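Side-chain contact in CDGSH iron-sulfur domain-containing protein NEET (Arabidopsis thaliana, PDB 3S2R), which acts as a homodimeric iron-sulfur transfer protein, carrying one [2Fe-2S] cluster per subunit, in plant development, senescence, reactive oxygen homeostasis and iron metabolism: residues P23-N28 / G55-C60. The protein carries 1 engineered substitution. Sequence-based numbering, arbitrary orientation.
Sequences PEIRKN and GTFPLC. With FES (Fe2/s2 (inorganic) cluster), chain D.
The ring of F57 meets I25 and R26 from two directions. R26 NH1 lies at the ring edge, near its plane, 4.1 Å from F57 CE1. The guanidinium is turned 62° from the ring, so the two are not stacked. A water also sits at the edge, in the ring plane. P58 CB lies over one face, offset toward the rim. I25 approaches obliquely, with CD1 3.8 Å from F57 CG. Its CG2 branch reaches F57 CD1 at 4.0 Å, so both arms of the isoleucine touch the same side chain. F57 CG is anti to the backbone N (chi1 -169°), which carries the ring out toward the 23-28 loop.

No direct hydrogen bond joins the two segments. The water bridges them instead: it accepts from R26 NH1 at 2.9 Å and donates to F57 O at 2.8 Å. R26 NE forms a salt bridge with E29 and NH1 one with D34; NH1 thus serves both D34 and the water, which holds it at the ring edge. Without the ring, as with an alanine here in place of F57, I25 CG2 would probably lose its contact, CD1 would be left against CB alone, and a gap would open beside the guanidinium.

The F57-P58 peptide is cis. Two residues on, C60 SG binds an iron of the cluster, FE2, at 2.3 Å, and C64, an engineered residue, binds the same iron. This is the cluster-binding loop of the CDGSH fold. The F57 ring also touches C49, another cluster ligand, and meets W52, while R50 of the second subunit packs on F57 and P58. The contact thus joins the loop before strand 32-37 to the loop between strand 45-48 and helix 63-71.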
loop_
_atom_site.group_PDB
_atom_site.type_symbol
_atom_site.label_atom_id
_atom_site.label_comp_id
_atom_site.label_asym_id
_atom_site.label_seq_id
_atom_site.Cartn_x
_atom_site.Cartn_y
_atom_site.Cartn_z
ATOM N N PRO B 23 2.108 -11.073 1.847
ATOM C CA PRO B 23 2.371 -12.368 2.477
ATOM C C PRO B 23 2.957 -12.305 3.885
ATOM O O PRO B 23 2.825 -13.281 4.605
ATOM C CB PRO B 23 3.373 -13.040 1.519
ATOM C CG PRO B 23 3.975 -11.911 0.703
ATOM C CD PRO B 23 2.908 -10.846 0.620
ATOM N N GLU B 24 3.617 -11.205 4.260
ATOM C CA GLU B 24 4.520 -11.227 5.410
ATOM C C GLU B 24 4.290 -10.146 6.464
ATOM O O GLU B 24 4.788 -10.324 7.582
ATOM C CB GLU B 24 5.971 -11.156 4.921
ATOM C CG GLU B 24 6.385 -12.446 4.168
ATOM C CD GLU B 24 7.738 -12.388 3.469
ATOM O OE1 GLU B 24 8.255 -11.269 3.290
ATOM O OE2 GLU B 24 8.316 -13.471 3.143
ATOM N N ILE B 25 3.624 -9.017 6.150
ATOM C CA ILE B 25 3.681 -7.900 7.061
ATOM C C ILE B 25 2.489 -7.907 8.040
ATOM O O ILE B 25 1.326 -7.833 7.626
ATOM C CB ILE B 25 3.762 -6.550 6.269
ATOM C CG1 ILE B 25 5.110 -6.458 5.515
ATOM C CG2 ILE B 25 3.562 -5.401 7.247
ATOM C CD1 ILE B 25 5.302 -5.200 4.691
ATOM N N ARG B 26 2.781 -7.921 9.335
ATOM C CA ARG B 26 1.749 -7.713 10.355
ATOM C C ARG B 26 0.522 -8.616 10.173
ATOM O O ARG B 26 -0.630 -8.174 10.203
ATOM C CB ARG B 26 1.403 -6.225 10.488
ATOM C CG ARG B 26 2.608 -5.441 11.067
ATOM C CD ARG B 26 2.606 -3.963 10.774
ATOM N NE ARG B 26 1.380 -3.304 11.194
ATOM C CZ ARG B 26 1.050 -2.057 10.823
ATOM N NH1 ARG B 26 1.865 -1.337 10.078
ATOM N NH2 ARG B 26 -0.099 -1.559 11.191
ATOM N N LYS B 27 0.786 -9.894 9.944
ATOM C CA LYS B 27 -0.277 -10.831 9.602
ATOM C C LYS B 27 -1.211 -11.140 10.779
ATOM O O LYS B 27 -2.300 -11.708 10.607
ATOM C CB LYS B 27 0.300 -12.097 8.940
ATOM C CG LYS B 27 1.135 -11.808 7.644
ATOM C CD LYS B 27 0.332 -11.021 6.596
ATOM C CE LYS B 27 -0.808 -11.853 6.047
ATOM N NZ LYS B 27 -1.607 -11.160 5.008
ATOM N N ASN B 28 -0.790 -10.734 11.974
ATOM C CA ASN B 28 -1.570 -10.911 13.193
ATOM C C ASN B 28 -2.677 -9.840 13.242
ATOM O O ASN B 28 -3.618 -9.999 14.016
ATOM C CB ASN B 28 -0.653 -10.796 14.435
ATOM C CG ASN B 28 0.121 -9.464 14.415
ATOM O OD1 ASN B 28 0.890 -9.193 13.490
ATOM N ND2 ASN B 28 -0.150 -8.608 15.381
ATOM N N GLY B 55 11.095 -2.901 4.113
ATOM C CA GLY B 55 11.650 -3.230 5.417
ATOM C C GLY B 55 11.371 -2.147 6.443
ATOM O O GLY B 55 11.586 -2.373 7.624
ATOM N N THR B 56 10.899 -0.983 5.993
ATOM C CA THR B 56 10.563 0.129 6.915
ATOM C C THR B 56 9.063 0.468 6.845
ATOM O O THR B 56 8.648 1.571 7.209
ATOM C CB THR B 56 11.393 1.401 6.642
ATOM O OG1 THR B 56 11.208 1.778 5.281
ATOM C CG2 THR B 56 12.867 1.111 6.897
ATOM N N PHE B 57 8.276 -0.502 6.384
ATOM C CA PHE B 57 6.840 -0.314 6.228
ATOM C C PHE B 57 6.280 0.315 7.526
ATOM O O PHE B 57 6.603 -0.146 8.617
ATOM C CB PHE B 57 6.165 -1.659 5.947
ATOM C CG PHE B 57 4.742 -1.518 5.515
ATOM C CD1 PHE B 57 3.700 -1.511 6.453
ATOM C CD2 PHE B 57 4.440 -1.421 4.161
ATOM C CE1 PHE B 57 2.389 -1.352 6.057
ATOM C CE2 PHE B 57 3.124 -1.227 3.749
ATOM C CZ PHE B 57 2.093 -1.216 4.677
ATOM N N PRO B 58 5.430 1.362 7.433
ATOM C CA PRO B 58 4.712 1.878 6.270
ATOM C C PRO B 58 5.475 2.820 5.337
ATOM O O PRO B 58 4.888 3.310 4.390
ATOM C CB PRO B 58 3.502 2.581 6.909
ATOM C CG PRO B 58 4.020 3.091 8.192
ATOM C CD PRO B 58 4.910 1.961 8.680
ATOM N N LEU B 59 6.753 3.074 5.589
ATOM C CA LEU B 59 7.569 3.919 4.708
ATOM C C LEU B 59 8.090 3.115 3.548
ATOM O O LEU B 59 8.222 1.872 3.653
ATOM C CB LEU B 59 8.741 4.496 5.483
ATOM C CG LEU B 59 8.368 5.372 6.670
ATOM C CD1 LEU B 59 9.630 5.691 7.463
ATOM C CD2 LEU B 59 7.620 6.654 6.253
ATOM N N CYS B 60 8.352 3.794 2.429
ATOM C CA CYS B 60 8.983 3.189 1.252
ATOM C C CYS B 60 10.489 3.164 1.401
ATOM O O CYS B 60 11.090 4.199 1.683
ATOM C CB CYS B 60 8.592 4.039 0.037
ATOM S SG CYS B 60 9.443 3.602 -1.500
HETATM FE FE1 FES D . 6.899 -0.275 -1.089
HETATM FE FE2 FES D . 8.506 1.625 -2.205
HETATM S S1 FES D . 9.043 0.013 -0.744
HETATM S S2 FES D . 6.262 1.390 -2.429
HETATM O O HOH W 1 4.781 -1.622 10.123
#